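Local coordinates for protein BT_4661 (Bacteroides thetaiotaomicron, PDB 4AK2) that binds heparin and heparan sulfate at the bacterial cell surface, as a SusE-like protein of a heparin utilisation locus, here represented by its ligand-binding domain, at residues W57-K62 with G90-T95. Numbering follows the deposited sequence. Where two conformers were deposited one is given.
Sequences WEVELK and GMVMVT
Glu-58 and Thr-95, and then Glu-60 and Met-93, face each other as hydrogen-bonded pairs of an antiparallel beta ladder, in which outermost strand 56-63 lies beside strand 89-98 in a four-stranded mixed sheet. Each pair is closed by two backbone bonds. At the first, Glu-58 N reaches Thr-95 O at 2.8 Å, whereas Thr-95 N approaches Glu-58 O from above its carbonyl plane; both bonds of the second lie in the carbonyl planes. Lys-62 N adds a fifth bond, to Met-91 O at 2.9 Å. CA-H groups of the intervening residues supplement the ladder: Val-59 CA lies 3.4 Å from Met-93 O.

One face is apolar and packs on strands 69-72 and 79-82, where beta-branched valines suit both the extended backbone and the close fit. Val-59 CG2, anti to the backbone N, reaches across to Val-92 CB at 3.6 Å, and Leu-61 CD2 meets Val-92 CG1 at 4.0 Å. Beside them, Trp-57 receives Val-94 CG1 at the edge of its indole, 3.7 Å from CE3, while its NE1 is bonded to Leu-52 O and its ring meets Phe-10 edge-to-face.

The other face is mixed. The extended carboxylate chains of Glu-58 and Glu-60 suit its exposed border, and flexible Met-93, folded at chi2 and chi3, turns its end away from strand 56-63 to touch Lys-108 and Pro-110 of strand 105-115. Lys-62 uses its long aliphatic stem, folded at chi2 (-62°) and chi3, to lay CG against Met-93 CG at 3.8 Å.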
loop_
_atom_site.group_PDB
_atom_site.type_symbol
_atom_site.label_atom_id
_atom_site.label_comp_id
_atom_site.label_asym_id
_atom_site.label_seq_id
_atom_site.Cartn_x
_atom_site.Cartn_y
_atom_site.Cartn_z
ATOM N N TRP A 57 13.687 -18.748 -1.590
ATOM C CA TRP A 57 12.922 -17.494 -1.821
ATOM C C TRP A 57 11.947 -17.695 -2.940
ATOM O O TRP A 57 12.330 -18.119 -4.012
ATOM C CB TRP A 57 13.873 -16.364 -2.135
ATOM C CG TRP A 57 14.837 -16.084 -1.007
ATOM C CD1 TRP A 57 16.080 -16.640 -0.811
ATOM C CD2 TRP A 57 14.610 -15.199 0.120
ATOM N NE1 TRP A 57 16.659 -16.143 0.323
ATOM C CE2 TRP A 57 15.800 -15.261 0.922
ATOM C CE3 TRP A 57 13.581 -14.366 0.509
ATOM C CZ2 TRP A 57 15.927 -14.529 2.081
ATOM C CZ3 TRP A 57 13.710 -13.623 1.681
ATOM C CH2 TRP A 57 14.861 -13.719 2.451
ATOM N N GLU A 58 10.696 -17.342 -2.672
ATOM C CA GLU A 58 9.622 -17.346 -3.647
ATOM C C GLU A 58 8.881 -16.010 -3.667
ATOM O O GLU A 58 8.875 -15.276 -2.663
ATOM C CB GLU A 58 8.628 -18.434 -3.326
ATOM C CG GLU A 58 9.195 -19.845 -3.376
ATOM C CD GLU A 58 8.142 -20.847 -2.970
ATOM O OE1 GLU A 58 7.978 -21.090 -1.773
ATOM O OE2 GLU A 58 7.455 -21.360 -3.852
ATOM N N VAL A 59 8.266 -15.689 -4.814
ATOM C CA VAL A 59 7.527 -14.437 -4.937
ATOM C C VAL A 59 6.205 -14.665 -5.657
ATOM O O VAL A 59 6.126 -15.547 -6.521
ATOM C CB VAL A 59 8.367 -13.310 -5.616
ATOM C CG1 VAL A 59 8.511 -13.574 -7.108
ATOM C CG2 VAL A 59 7.774 -11.926 -5.374
ATOM N N GLU A 60 5.187 -13.898 -5.260
ATOM C CA GLU A 60 3.907 -13.846 -5.959
ATOM C C GLU A 60 3.540 -12.401 -6.213
ATOM O O GLU A 60 3.485 -11.610 -5.228
ATOM C CB GLU A 60 2.782 -14.507 -5.139
ATOM C CG GLU A 60 1.452 -14.506 -5.899
ATOM C CD GLU A 60 0.335 -15.185 -5.153
ATOM O OE1 GLU A 60 0.411 -15.330 -3.927
ATOM O OE2 GLU A 60 -0.659 -15.552 -5.805
ATOM N N LEU A 61 3.351 -11.993 -7.460
ATOM C CA LEU A 61 2.856 -10.658 -7.749
ATOM C C LEU A 61 1.413 -10.481 -7.277
ATOM O O LEU A 61 0.533 -11.299 -7.597
ATOM C CB LEU A 61 2.983 -10.365 -9.252
ATOM C CG LEU A 61 2.663 -8.994 -9.845
ATOM C CD1 LEU A 61 1.148 -8.773 -9.946
ATOM C CD2 LEU A 61 3.320 -7.871 -9.050
ATOM N N LYS A 62 1.147 -9.459 -6.458
ATOM C CA LYS A 62 -0.231 -9.146 -6.067
ATOM C C LYS A 62 -0.827 -7.989 -6.835
ATOM O O LYS A 62 -1.939 -8.090 -7.352
ATOM C CB LYS A 62 -0.342 -8.871 -4.553
ATOM C CG LYS A 62 0.186 -10.032 -3.744
ATOM C CD LYS A 62 -0.577 -11.320 -3.967
ATOM C CE LYS A 62 -1.955 -11.242 -3.353
ATOM N NZ LYS A 62 -2.494 -12.621 -3.177
ATOM N N GLY A 90 3.068 -0.971 -6.795
ATOM C CA GLY A 90 2.868 -2.404 -6.936
ATOM C C GLY A 90 3.134 -3.089 -5.606
ATOM O O GLY A 90 3.709 -2.493 -4.649
ATOM N N MET A 91 2.783 -4.358 -5.507
ATOM C CA MET A 91 2.909 -5.140 -4.277
ATOM C C MET A 91 3.231 -6.591 -4.656
ATOM O O MET A 91 2.568 -7.135 -5.571
ATOM C CB MET A 91 1.599 -5.064 -3.499
ATOM C CG MET A 91 1.554 -5.952 -2.275
ATOM S SD MET A 91 -0.138 -6.000 -1.637
ATOM C CE MET A 91 0.120 -7.043 -0.206
ATOM N N VAL A 92 4.183 -7.206 -3.990
ATOM C CA VAL A 92 4.468 -8.618 -4.088
ATOM C C VAL A 92 4.363 -9.252 -2.704
ATOM O O VAL A 92 4.534 -8.559 -1.679
ATOM C CB VAL A 92 5.841 -8.955 -4.736
ATOM C CG1 VAL A 92 5.995 -8.276 -6.098
ATOM C CG2 VAL A 92 6.974 -8.535 -3.814
ATOM N N MET A 93 4.122 -10.543 -2.610
ATOM C CA MET A 93 4.316 -11.324 -1.402
ATOM C C MET A 93 5.549 -12.203 -1.585
ATOM O O MET A 93 5.618 -12.982 -2.555
ATOM C CB MET A 93 3.087 -12.187 -1.092
ATOM C CG MET A 93 1.865 -11.398 -0.651
ATOM S SD MET A 93 2.048 -10.502 0.937
ATOM C CE MET A 93 2.368 -11.891 2.002
ATOM N N VAL A 94 6.522 -12.046 -0.668
ATOM C CA VAL A 94 7.726 -12.874 -0.631
ATOM C C VAL A 94 7.571 -13.961 0.377
ATOM O O VAL A 94 7.129 -13.668 1.517
ATOM C CB VAL A 94 8.985 -12.058 -0.366
ATOM C CG1 VAL A 94 10.194 -12.968 -0.221
ATOM C CG2 VAL A 94 9.161 -11.044 -1.468
ATOM N N THR A 95 7.845 -15.203 -0.042
ATOM C CA THR A 95 7.870 -16.308 0.931
ATOM C C THR A 95 9.286 -16.823 1.054
ATOM O O THR A 95 9.949 -17.068 0.033
ATOM C CB THR A 95 6.917 -17.440 0.491
ATOM O OG1 THR A 95 5.597 -16.906 0.412
ATOM C CG2 THR A 95 6.894 -18.583 1.485
#